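Local coordinates for Mll5499 protein (Mesorhizobium loti, PDB 3BDE), which is of unknown function but forms a homodimer and has the ferredoxin-like fold of the Dabb family, the stress-responsive alpha/beta barrel proteins, at residues P91-V94 with A95-D99; A82-T85 with R86-D89; L36-K39 with R40-D44; D99-V102 with P103-K107. One frame throughout, in Å; residues are numbered along the deposited sequence.

Contact 1. Residues P91-V94 with A95-D99; sequences PDHV and AFVRD. With EDO (1,2-ethanediol), chain H; EDO (1,2-ethanediol), chain D.
The opening turns of helix 91-104 set His93 against Val97, one turn further on, and start the helix with a proline. Pro91 suits this place, since the first turn needs no hydrogen on its nitrogen while its carbonyl is still used: Ala95 N donates to Pro91 O over 2.9 Å. The same spacing carries Phe96 N to Asp92 O, Val97 N to His93 O and Arg98 N to Val94 O. His93 has CG anti to its backbone N (chi1 -180°), which swings the imidazole along the helix until Val97 CG2 lies over one ring face. The methyl stands 3.8 Å from the centroid of the His93 ring and 25° off its normal, a CH-pi contact. At the rim, His93 NE2 shares a hydrogen bond of 2.9 Å with O1 of an ethanediol that Tyr87 and His23 also hold, whereas ND1 bonds to the backbone O of Asn88. Further along, Arg98 bends at its third torsion and grips Asp99 side-on, NE to OD1 at 2.9 Å and NH2 to OD2 at 3.1 Å. A second ethanediol gives its O2 hydrogen to Asp99 O over 2.7 Å. With one nitrogen tied to Asn88, the other bonded to the diol and a methyl over one face, the imidazole is fixed in rotation, and the diol, probably from the crystallisation liquor, may mark a small polar pocket beside it.

Contact 2. Residues A82-T85 with R86-D89; sequences AAYT and RYND. With EDO (1,2-ethanediol), chain E; EDO (1,2-ethanediol), chain K; EDO (1,2-ethanediol), chain D.
Tyr84 and Tyr87 meet on one side of helix 81-88, where the edge of the first ring faces Tyr87 CD2 (CD1 of Tyr84 is 4.5 Å from that atom). Both rings meet Phe78, Tyr84 also meets His23, and an ethanediol carbon, C2, sits 3.3 Å above the centre of the Tyr84 ring. On the outer side Arg86 runs out extended past Ala82, whose methyl CB lies over its guanidinium face, 3.9 Å from NH1; a small alanine lets the long chain lie close. Backbone bonds join Arg86 N to Ala82 O, Tyr87 N to Ala83 O, Asn88 N to Tyr84 O and Asp89 N to Thr85 O. Among the polar side chains, Tyr84 OH is hydrogen-bonded to Asp112 OD2. Thr85 OG1, beside its own backbone N, bonds to O1 of the diol over Tyr84 at 2.7 Å and also meets Gln81. Near the helix end Asn88 ND2 donates to Asp89 OD1 over 2.9 Å. Replacing Tyr84 by an alanine would probably leave Asp112 without its hydroxyl partner and Phe78 and His23 without the ring they meet. Tyrosine thus has a double use at this place, its ring packing on Phe78 while its hydroxyl reaches a carboxylate.

Contact 3. Residues L36-K39 with R40-D44; sequences LEEK and RFLVD. With EDO (1,2-ethanediol), chain G.
Arg40 folds back over the first turn of helix 36-50, one of the helices packed on the antiparallel sheet of this ferredoxin-like fold, and lies beside Glu37. Its CG is anti to the backbone N (chi1 -169°), and two further bends, the first at chi2 146°, well off a staggered value, turn the guanidinium back over the main chain. Leu36 O lies 3.8 Å above the centre of that flat group, and Leu36 CB is 4.0 Å from Arg40 NH1. Glu37 starts differently: CG is anti to the carbonyl carbon, and a bend at the next torsion carries the carboxylate the same way as the arginine. The two planes are 64° apart and Glu37 OE2 stays 4.6 Å from NH2 of Arg40, too far for a salt bridge, though the opposite charges probably still attract. Backbone bonds link Arg40 N to Leu36 O, Phe41 N to Glu37 O, Leu42 N to Glu38 O and Val43 N to Lys39 O.

The inward residues are chosen for burial. Phe41 packs on Trp101 and Phe74, and Leu42 on Phe72, Phe74 and Leu116 of the second subunit. Glu38 is buried too, but its aliphatic CG lies 4.2 Å from Leu42 CD1, while OE1 takes up the backbone N of His34 and Ser35 OG bonds to Glu38 N. On the exposed side Val43 CG2 comes to 3.1 Å from Lys39 O. At the outer end of the arginine, Arg40 NH2 gives a weak but straight hydrogen bond to an ethanediol oxygen, O1.

Contact 4. Residues D99-V102 with P103-K107; sequences DRWV and PEVEK. With EDO (1,2-ethanediol), chain H.
Trp101 and Val105 make the tight side of this contact: CG2 of the valine stands over the indole, 3.7 Å from the centroid of its six-membered ring and only 17° off the normal. The same two residues are joined through the backbone by Val105 N to Trp101 O at 2.9 Å. Trp101 also meets Phe27 and Phe108 edge-to-face, so an alanine here would probably open a gap beneath the Val105 methyl and deprive Phe27 and Phe108 of an edge-to-face partner. The ring of Pro103 forces closeness on the residue before it, its CD lying 3.4 Å from Val102 CB. Here helix 91-104 gives way to strand 105-115, outermost of this chain's ferredoxin-like sheet; Pro103, having no N-H, kinks the last turn, and beyond it Glu106 and Lys107 face Thr28 in a classic beta bulge. The other side is polar and wetter. Bends at chi2 and chi3 lay Arg100 alongside Glu104, with NE donating to OE2 in a salt bridge of 2.9 Å and the two flat groups nearly coplanar. One water accepts from Arg100 NH2 and donates to Glu104 OE1, which His31 also binds, while Asp44 holds the same NH2. A second water donates to Val102 O and Val105 O, each at 2.6 Å.

From the N terminus contact 3 comes first, on helix 36-50, followed after two strands by contact 2 on helix 81-88, then contacts 1 and 4 on helix 91-104. Each contact is local, so none closes a long loop; they run in series without nesting or crossing, and contacts 1 and 4 share Asp99. Across the turn between the last two helices, contact 2 meets contact 1 through Tyr87 and Asn88 at His93. Contact 3 lies about 24 Å from contact 2, centre to centre, but touches both others: Phe41 packs on Phe96 of contact 1, and Asp44 makes a salt bridge to Arg100 of contact 4. Contacts 1, 3 and 4 join helices 36-50 and 91-104 on one face of the sheet, contact 2 adds helix 81-88, and contact 4 leads into strand 105-115.

Contact 1. Residues P91-V94 with A95-D99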
loop_
_atom_site.group_PDB
_atom_site.type_symbol
_atom_site.label_atom_id
_atom_site.label_comp_id
_atom_site.label_asym_id
_atom_site.label_seq_id
_atom_site.Cartn_x
_atom_site.Cartn_y
_atom_site.Cartn_z
ATOM N N PRO A 91 -5.131 6.828 -23.476
ATOM C CA PRO A 91 -3.906 6.957 -24.292
ATOM C C PRO A 91 -2.669 7.490 -23.554
ATOM O O PRO A 91 -1.540 7.043 -23.826
ATOM C CB PRO A 91 -4.337 7.903 -25.422
ATOM C CG PRO A 91 -5.799 7.745 -25.517
ATOM C CD PRO A 91 -6.294 7.442 -24.149
ATOM N N ASP A 92 -2.870 8.452 -22.651
ATOM C CA ASP A 92 -1.785 9.010 -21.850
ATOM C C ASP A 92 -1.154 7.961 -20.925
ATOM O O ASP A 92 0.067 7.976 -20.721
ATOM C CB ASP A 92 -2.256 10.207 -20.976
ATOM C CG ASP A 92 -2.696 11.424 -21.781
ATOM O OD1 ASP A 92 -2.722 11.395 -23.024
ATOM O OD2 ASP A 92 -3.076 12.424 -21.142
ATOM N N HIS A 93 -1.986 7.083 -20.351
ATOM C CA HIS A 93 -1.480 6.024 -19.471
ATOM C C HIS A 93 -0.758 4.957 -20.302
ATOM O O HIS A 93 0.315 4.519 -19.954
ATOM C CB HIS A 93 -2.592 5.393 -18.651
ATOM C CG HIS A 93 -2.108 4.316 -17.737
ATOM N ND1 HIS A 93 -2.366 2.979 -17.958
ATOM C CD2 HIS A 93 -1.282 4.371 -16.664
ATOM C CE1 HIS A 93 -1.764 2.263 -17.027
ATOM N NE2 HIS A 93 -1.110 3.085 -16.218
ATOM N N VAL A 94 -1.380 4.554 -21.411
ATOM C CA VAL A 94 -0.748 3.613 -22.355
ATOM C C VAL A 94 0.652 4.088 -22.830
ATOM O O VAL A 94 1.610 3.314 -22.827
ATOM C CB VAL A 94 -1.688 3.332 -23.564
ATOM C CG1 VAL A 94 -1.030 2.443 -24.588
ATOM C CG2 VAL A 94 -2.965 2.668 -23.049
ATOM N N ALA A 95 0.753 5.364 -23.190
ATOM C CA ALA A 95 2.002 5.980 -23.649
ATOM C C ALA A 95 3.014 6.024 -22.508
ATOM O O ALA A 95 4.181 5.654 -22.690
ATOM C CB ALA A 95 1.736 7.387 -24.204
ATOM N N PHE A 96 2.557 6.438 -21.314
ATOM C CA PHE A 96 3.442 6.461 -20.151
ATOM C C PHE A 96 4.050 5.091 -19.831
ATOM O O PHE A 96 5.250 5.005 -19.526
ATOM C CB PHE A 96 2.711 6.971 -18.902
ATOM C CG PHE A 96 3.562 6.962 -17.684
ATOM C CD1 PHE A 96 4.560 7.926 -17.499
ATOM C CD2 PHE A 96 3.397 5.951 -16.713
ATOM C CE1 PHE A 96 5.379 7.882 -16.356
ATOM C CE2 PHE A 96 4.210 5.910 -15.592
ATOM C CZ PHE A 96 5.193 6.873 -15.407
ATOM N N VAL A 97 3.228 4.044 -19.873
ATOM C CA VAL A 97 3.693 2.693 -19.569
ATOM C C VAL A 97 4.713 2.207 -20.620
ATOM O O VAL A 97 5.771 1.679 -20.282
ATOM C CB VAL A 97 2.543 1.686 -19.386
ATOM C CG1 VAL A 97 3.099 0.282 -19.160
ATOM C CG2 VAL A 97 1.699 2.060 -18.159
ATOM N N ARG A 98 4.396 2.432 -21.886
ATOM C CA ARG A 98 5.280 2.037 -22.965
ATOM C C ARG A 98 6.598 2.786 -22.985
ATOM O O ARG A 98 7.643 2.169 -23.127
ATOM C CB ARG A 98 4.596 2.269 -24.303
ATOM C CG ARG A 98 5.383 1.826 -25.553
ATOM C CD ARG A 98 4.561 2.198 -26.771
ATOM N NE ARG A 98 4.488 3.662 -26.877
ATOM C CZ ARG A 98 3.422 4.379 -27.253
ATOM N NH1 ARG A 98 2.261 3.817 -27.609
ATOM N NH2 ARG A 98 3.528 5.716 -27.252
ATOM N N ASP A 99 6.526 4.103 -22.859
ATOM C CA ASP A 99 7.663 4.998 -23.050
ATOM C C ASP A 99 8.491 5.347 -21.830
ATOM O O ASP A 99 9.669 5.715 -21.986
ATOM C CB ASP A 99 7.182 6.287 -23.712
ATOM C CG ASP A 99 6.549 6.053 -25.085
ATOM O OD1 ASP A 99 6.817 5.025 -25.721
ATOM O OD2 ASP A 99 5.815 6.933 -25.551
HETATM C C1 EDO H . 10.678 6.284 -26.300
HETATM O O1 EDO H . 9.534 5.508 -25.932
HETATM C C2 EDO H . 10.829 7.448 -25.362
HETATM O O2 EDO H . 10.846 7.003 -23.997
HETATM C C1 EDO D . 1.402 3.583 -13.513
HETATM O O1 EDO D . 1.178 2.633 -14.558
HETATM C C2 EDO D . 0.599 3.208 -12.283
HETATM O O2 EDO D . -0.777 3.188 -12.664
#

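Contact 2. Residues A82-T85 with R86-D89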
loop_
_atom_site.group_PDB
_atom_site.type_symbol
_atom_site.label_atom_id
_atom_site.label_comp_id
_atom_site.label_asym_id
_atom_site.label_seq_id
_atom_site.Cartn_x
_atom_site.Cartn_y
_atom_site.Cartn_z
ATOM N N ALA A 82 -14.868 0.523 -13.275
ATOM C CA ALA A 82 -15.010 1.186 -14.594
ATOM C C ALA A 82 -14.000 2.329 -14.730
ATOM O O ALA A 82 -13.296 2.387 -15.708
ATOM C CB ALA A 82 -16.410 1.707 -14.825
ATOM N N ALA A 83 -13.908 3.203 -13.715
ATOM C CA ALA A 83 -12.947 4.313 -13.722
ATOM C C ALA A 83 -11.509 3.819 -13.779
ATOM O O ALA A 83 -10.665 4.430 -14.436
ATOM C CB ALA A 83 -13.141 5.238 -12.521
ATOM N N TYR A 84 -11.231 2.715 -13.082
ATOM C CA TYR A 84 -9.885 2.123 -13.042
ATOM C C TYR A 84 -9.505 1.629 -14.447
ATOM O O TYR A 84 -8.447 1.950 -14.972
ATOM C CB TYR A 84 -9.841 1.048 -11.939
ATOM C CG TYR A 84 -8.534 0.324 -11.685
ATOM C CD1 TYR A 84 -7.284 0.892 -12.034
ATOM C CD2 TYR A 84 -8.530 -0.899 -11.009
ATOM C CE1 TYR A 84 -6.084 0.236 -11.787
ATOM C CE2 TYR A 84 -7.291 -1.590 -10.752
ATOM C CZ TYR A 84 -6.083 -0.988 -11.136
ATOM O OH TYR A 84 -4.870 -1.585 -10.923
ATOM N N THR A 85 -10.394 0.868 -15.067
ATOM C CA THR A 85 -10.175 0.362 -16.419
ATOM C C THR A 85 -9.996 1.504 -17.446
ATOM O O THR A 85 -9.154 1.403 -18.321
ATOM C CB THR A 85 -11.308 -0.615 -16.796
ATOM O OG1 THR A 85 -11.214 -1.758 -15.930
ATOM C CG2 THR A 85 -11.213 -1.060 -18.249
ATOM N N ARG A 86 -10.806 2.555 -17.322
ATOM C CA ARG A 86 -10.735 3.737 -18.200
ATOM C C ARG A 86 -9.412 4.506 -18.038
ATOM O O ARG A 86 -8.891 5.010 -19.011
ATOM C CB ARG A 86 -11.963 4.634 -17.994
ATOM C CG ARG A 86 -13.207 3.985 -18.589
ATOM C CD ARG A 86 -14.460 4.718 -18.199
ATOM N NE ARG A 86 -15.662 4.135 -18.855
ATOM C CZ ARG A 86 -16.908 4.158 -18.380
ATOM N NH1 ARG A 86 -17.213 4.661 -17.187
ATOM N NH2 ARG A 86 -17.881 3.598 -19.099
ATOM N N TYR A 87 -8.876 4.563 -16.817
ATOM C CA TYR A 87 -7.537 5.109 -16.581
ATOM C C TYR A 87 -6.484 4.228 -17.284
ATOM O O TYR A 87 -5.615 4.726 -18.011
ATOM C CB TYR A 87 -7.241 5.163 -15.082
ATOM C CG TYR A 87 -5.784 5.223 -14.694
ATOM C CD1 TYR A 87 -5.069 6.440 -14.714
ATOM C CD2 TYR A 87 -5.120 4.081 -14.269
ATOM C CE1 TYR A 87 -3.720 6.480 -14.306
ATOM C CE2 TYR A 87 -3.772 4.113 -13.869
ATOM C CZ TYR A 87 -3.092 5.319 -13.886
ATOM O OH TYR A 87 -1.778 5.342 -13.493
ATOM N N ASN A 88 -6.560 2.918 -17.047
ATOM C CA ASN A 88 -5.575 1.972 -17.616
ATOM C C ASN A 88 -5.488 2.077 -19.132
ATOM O O ASN A 88 -4.391 2.064 -19.687
ATOM C CB ASN A 88 -5.940 0.532 -17.228
ATOM C CG ASN A 88 -4.933 -0.488 -17.739
ATOM O OD1 ASN A 88 -3.874 -0.684 -17.142
ATOM N ND2 ASN A 88 -5.263 -1.140 -18.842
ATOM N N ASP A 89 -6.657 2.198 -19.769
ATOM C CA ASP A 89 -6.780 2.254 -21.236
ATOM C C ASP A 89 -6.652 3.645 -21.848
ATOM O O ASP A 89 -6.665 3.771 -23.068
ATOM C CB ASP A 89 -8.125 1.640 -21.667
ATOM C CG ASP A 89 -8.227 0.159 -21.371
ATOM O OD1 ASP A 89 -7.247 -0.451 -20.911
ATOM O OD2 ASP A 89 -9.319 -0.395 -21.618
HETATM C C1 EDO E . -7.544 -2.387 -15.626
HETATM O O1 EDO E . -8.800 -2.933 -16.031
HETATM C C2 EDO E . -7.527 -2.245 -14.116
HETATM O O2 EDO E . -7.846 -3.516 -13.509
HETATM C C1 EDO K . -1.113 0.268 -20.578
HETATM O O1 EDO K . -0.859 -0.288 -21.873
HETATM C C2 EDO K . -1.717 -0.806 -19.691
HETATM O O2 EDO K . -1.183 -0.728 -18.364
HETATM C C1 EDO D . 1.402 3.583 -13.513
HETATM O O1 EDO D . 1.178 2.633 -14.558
HETATM C C2 EDO D . 0.599 3.208 -12.283
HETATM O O2 EDO D . -0.777 3.188 -12.664
#

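Contact 3. Residues L36-K39 with R40-D44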
loop_
_atom_site.group_PDB
_atom_site.type_symbol
_atom_site.label_atom_id
_atom_site.label_comp_id
_atom_site.label_asym_id
_atom_site.label_seq_id
_atom_site.Cartn_x
_atom_site.Cartn_y
_atom_site.Cartn_z
ATOM N N LEU A 36 18.985 13.054 -11.517
ATOM C CA LEU A 36 18.043 13.891 -12.267
ATOM C C LEU A 36 17.102 13.010 -13.067
ATOM O O LEU A 36 15.939 13.374 -13.258
ATOM C CB LEU A 36 18.769 14.900 -13.174
ATOM C CG LEU A 36 19.665 15.975 -12.520
ATOM C CD1 LEU A 36 18.929 16.682 -11.387
ATOM C CD2 LEU A 36 20.995 15.435 -12.004
ATOM N N GLU A 37 17.594 11.852 -13.523
ATOM C CA GLU A 37 16.759 10.866 -14.224
ATOM C C GLU A 37 15.632 10.366 -13.296
ATOM O O GLU A 37 14.484 10.190 -13.722
ATOM C CB GLU A 37 17.571 9.650 -14.691
ATOM C CG GLU A 37 18.588 9.904 -15.801
ATOM C CD GLU A 37 19.950 10.419 -15.341
ATOM O OE1 GLU A 37 20.131 10.845 -14.172
ATOM O OE2 GLU A 37 20.860 10.418 -16.190
ATOM N N GLU A 38 15.988 10.118 -12.037
ATOM C CA GLU A 38 15.010 9.691 -11.031
ATOM C C GLU A 38 13.979 10.798 -10.835
ATOM O O GLU A 38 12.789 10.530 -10.922
ATOM C CB GLU A 38 15.694 9.391 -9.715
ATOM C CG GLU A 38 14.794 8.885 -8.621
ATOM C CD GLU A 38 15.552 8.769 -7.339
ATOM O OE1 GLU A 38 15.749 9.808 -6.674
ATOM O OE2 GLU A 38 15.931 7.642 -6.989
ATOM N N LYS A 39 14.465 12.022 -10.577
ATOM C CA LYS A 39 13.622 13.225 -10.387
ATOM C C LYS A 39 12.637 13.403 -11.550
ATOM O O LYS A 39 11.449 13.597 -11.352
ATOM C CB LYS A 39 14.503 14.487 -10.297
ATOM C CG LYS A 39 13.762 15.816 -9.989
ATOM C CD LYS A 39 14.492 17.064 -10.517
ATOM C CE LYS A 39 14.494 17.166 -12.074
ATOM N NZ LYS A 39 13.138 17.030 -12.706
ATOM N N ARG A 40 13.162 13.340 -12.766
ATOM C CA ARG A 40 12.382 13.518 -13.989
ATOM C C ARG A 40 11.287 12.469 -14.170
ATOM O O ARG A 40 10.164 12.814 -14.581
ATOM C CB ARG A 40 13.363 13.547 -15.161
ATOM C CG ARG A 40 12.872 13.971 -16.499
ATOM C CD ARG A 40 14.019 14.723 -17.199
ATOM N NE ARG A 40 15.233 13.905 -17.178
ATOM C CZ ARG A 40 16.490 14.307 -16.928
ATOM N NH1 ARG A 40 16.802 15.559 -16.572
ATOM N NH2 ARG A 40 17.464 13.394 -16.970
ATOM N N PHE A 41 11.582 11.203 -13.837
ATOM C CA PHE A 41 10.561 10.141 -13.909
ATOM C C PHE A 41 9.399 10.476 -12.946
ATOM O O PHE A 41 8.233 10.438 -13.335
ATOM C CB PHE A 41 11.153 8.759 -13.561
ATOM C CG PHE A 41 10.144 7.654 -13.569
ATOM C CD1 PHE A 41 9.401 7.354 -12.404
ATOM C CD2 PHE A 41 9.901 6.923 -14.724
ATOM C CE1 PHE A 41 8.439 6.351 -12.409
ATOM C CE2 PHE A 41 8.939 5.910 -14.745
ATOM C CZ PHE A 41 8.204 5.616 -13.593
ATOM N N LEU A 42 9.741 10.832 -11.709
ATOM C CA LEU A 42 8.747 11.148 -10.678
ATOM C C LEU A 42 7.894 12.416 -11.014
ATOM O O LEU A 42 6.642 12.403 -10.944
ATOM C CB LEU A 42 9.459 11.305 -9.323
ATOM C CG LEU A 42 10.157 10.051 -8.787
ATOM C CD1 LEU A 42 10.985 10.391 -7.561
ATOM C CD2 LEU A 42 9.137 8.926 -8.493
ATOM N N VAL A 43 8.582 13.476 -11.431
ATOM C CA VAL A 43 7.957 14.756 -11.810
ATOM C C VAL A 43 7.026 14.550 -13.007
ATOM O O VAL A 43 5.865 14.932 -12.942
ATOM C CB VAL A 43 9.019 15.861 -12.046
ATOM C CG1 VAL A 43 8.396 17.152 -12.537
ATOM C CG2 VAL A 43 9.781 16.109 -10.744
ATOM N N ASP A 44 7.506 13.853 -14.038
ATOM C CA ASP A 44 6.691 13.597 -15.244
ATOM C C ASP A 44 5.521 12.642 -14.998
ATOM O O ASP A 44 4.430 12.870 -15.522
ATOM C CB ASP A 44 7.550 13.101 -16.400
ATOM C CG ASP A 44 8.626 14.126 -16.828
ATOM O OD1 ASP A 44 8.560 15.313 -16.457
ATOM O OD2 ASP A 44 9.577 13.722 -17.517
HETATM C C1 EDO G . 20.973 13.553 -16.331
HETATM O O1 EDO G . 20.535 14.894 -16.597
HETATM C C2 EDO G . 22.481 13.423 -16.110
HETATM O O2 EDO G . 23.039 14.595 -15.496
#

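Contact 4. Residues D99-V102 with P103-K107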
loop_
_atom_site.group_PDB
_atom_site.type_symbol
_atom_site.label_atom_id
_atom_site.label_comp_id
_atom_site.label_asym_id
_atom_site.label_seq_id
_atom_site.Cartn_x
_atom_site.Cartn_y
_atom_site.Cartn_z
ATOM N N ASP A 99 6.526 4.103 -22.859
ATOM C CA ASP A 99 7.663 4.998 -23.050
ATOM C C ASP A 99 8.491 5.347 -21.830
ATOM O O ASP A 99 9.669 5.715 -21.986
ATOM C CB ASP A 99 7.182 6.287 -23.712
ATOM C CG ASP A 99 6.549 6.053 -25.085
ATOM O OD1 ASP A 99 6.817 5.025 -25.721
ATOM O OD2 ASP A 99 5.815 6.933 -25.551
ATOM N N ARG A 100 7.893 5.241 -20.638
ATOM C CA ARG A 100 8.582 5.566 -19.390
ATOM C C ARG A 100 8.664 4.422 -18.411
ATOM O O ARG A 100 9.758 4.115 -17.930
ATOM C CB ARG A 100 7.904 6.749 -18.717
ATOM C CG ARG A 100 7.737 7.988 -19.602
ATOM C CD ARG A 100 9.043 8.596 -20.080
ATOM N NE ARG A 100 9.819 9.227 -19.002
ATOM C CZ ARG A 100 9.667 10.479 -18.574
ATOM N NH1 ARG A 100 8.703 11.250 -19.023
ATOM N NH2 ARG A 100 10.472 10.928 -17.631
ATOM N N TRP A 101 7.549 3.761 -18.141
ATOM C CA TRP A 101 7.549 2.705 -17.106
ATOM C C TRP A 101 8.409 1.512 -17.519
ATOM O O TRP A 101 9.391 1.191 -16.844
ATOM C CB TRP A 101 6.111 2.249 -16.775
ATOM C CG TRP A 101 6.042 1.346 -15.630
ATOM C CD1 TRP A 101 6.172 0.011 -15.656
ATOM C CD2 TRP A 101 5.819 1.709 -14.262
ATOM N NE1 TRP A 101 6.062 -0.505 -14.397
ATOM C CE2 TRP A 101 5.844 0.512 -13.510
ATOM C CE3 TRP A 101 5.601 2.923 -13.599
ATOM C CZ2 TRP A 101 5.677 0.482 -12.113
ATOM C CZ3 TRP A 101 5.417 2.900 -12.211
ATOM C CH2 TRP A 101 5.475 1.683 -11.481
ATOM N N VAL A 102 8.044 0.885 -18.637
ATOM C CA VAL A 102 8.757 -0.309 -19.116
ATOM C C VAL A 102 10.281 -0.091 -19.261
ATOM O O VAL A 102 11.016 -0.912 -18.786
ATOM C CB VAL A 102 8.117 -0.907 -20.394
ATOM C CG1 VAL A 102 9.001 -2.020 -20.977
ATOM C CG2 VAL A 102 6.740 -1.437 -20.092
ATOM N N PRO A 103 10.730 0.999 -19.919
ATOM C CA PRO A 103 12.181 1.255 -20.014
ATOM C C PRO A 103 12.927 1.660 -18.735
ATOM O O PRO A 103 14.108 1.352 -18.629
ATOM C CB PRO A 103 12.280 2.403 -21.037
ATOM C CG PRO A 103 10.955 2.456 -21.700
ATOM C CD PRO A 103 9.970 1.976 -20.714
ATOM N N GLU A 104 12.261 2.313 -17.786
ATOM C CA GLU A 104 12.954 2.902 -16.621
ATOM C C GLU A 104 12.757 2.199 -15.292
ATOM O O GLU A 104 13.541 2.426 -14.376
ATOM C CB GLU A 104 12.568 4.367 -16.484
ATOM C CG GLU A 104 12.835 5.219 -17.727
ATOM C CD GLU A 104 12.464 6.674 -17.531
ATOM O OE1 GLU A 104 12.867 7.258 -16.505
ATOM O OE2 GLU A 104 11.805 7.250 -18.429
ATOM N N VAL A 105 11.722 1.371 -15.172
ATOM C CA VAL A 105 11.451 0.662 -13.921
ATOM C C VAL A 105 12.213 -0.682 -13.865
ATOM O O VAL A 105 12.120 -1.512 -14.776
ATOM C CB VAL A 105 9.929 0.479 -13.674
ATOM C CG1 VAL A 105 9.679 -0.445 -12.446
ATOM C CG2 VAL A 105 9.284 1.832 -13.479
ATOM N N GLU A 106 12.970 -0.876 -12.786
ATOM C CA GLU A 106 13.740 -2.104 -12.559
ATOM C C GLU A 106 12.823 -3.240 -12.132
ATOM O O GLU A 106 12.912 -4.354 -12.654
ATOM C CB GLU A 106 14.828 -1.868 -11.489
ATOM C CG GLU A 106 15.681 -3.101 -11.080
ATOM C CD GLU A 106 16.406 -3.751 -12.248
ATOM O OE1 GLU A 106 16.814 -3.026 -13.181
ATOM O OE2 GLU A 106 16.591 -4.984 -12.217
ATOM N N LYS A 107 11.989 -2.959 -11.134
ATOM C CA LYS A 107 11.057 -3.939 -10.575
ATOM C C LYS A 107 9.905 -3.262 -9.854
ATOM O O LYS A 107 10.030 -2.112 -9.391
ATOM C CB LYS A 107 11.786 -4.855 -9.588
ATOM C CG LYS A 107 12.606 -4.093 -8.547
ATOM C CD LYS A 107 13.138 -4.997 -7.477
ATOM C CE LYS A 107 14.242 -4.299 -6.727
ATOM N NZ LYS A 107 14.562 -5.058 -5.504
HETATM C C1 EDO H . 10.678 6.284 -26.300
HETATM O O1 EDO H . 9.534 5.508 -25.932
HETATM C C2 EDO H . 10.829 7.448 -25.362
HETATM O O2 EDO H . 10.846 7.003 -23.997
HETATM O O HOH W 1 13.176 9.728 -16.432
HETATM O O HOH W 2 10.545 -2.398 -16.655
#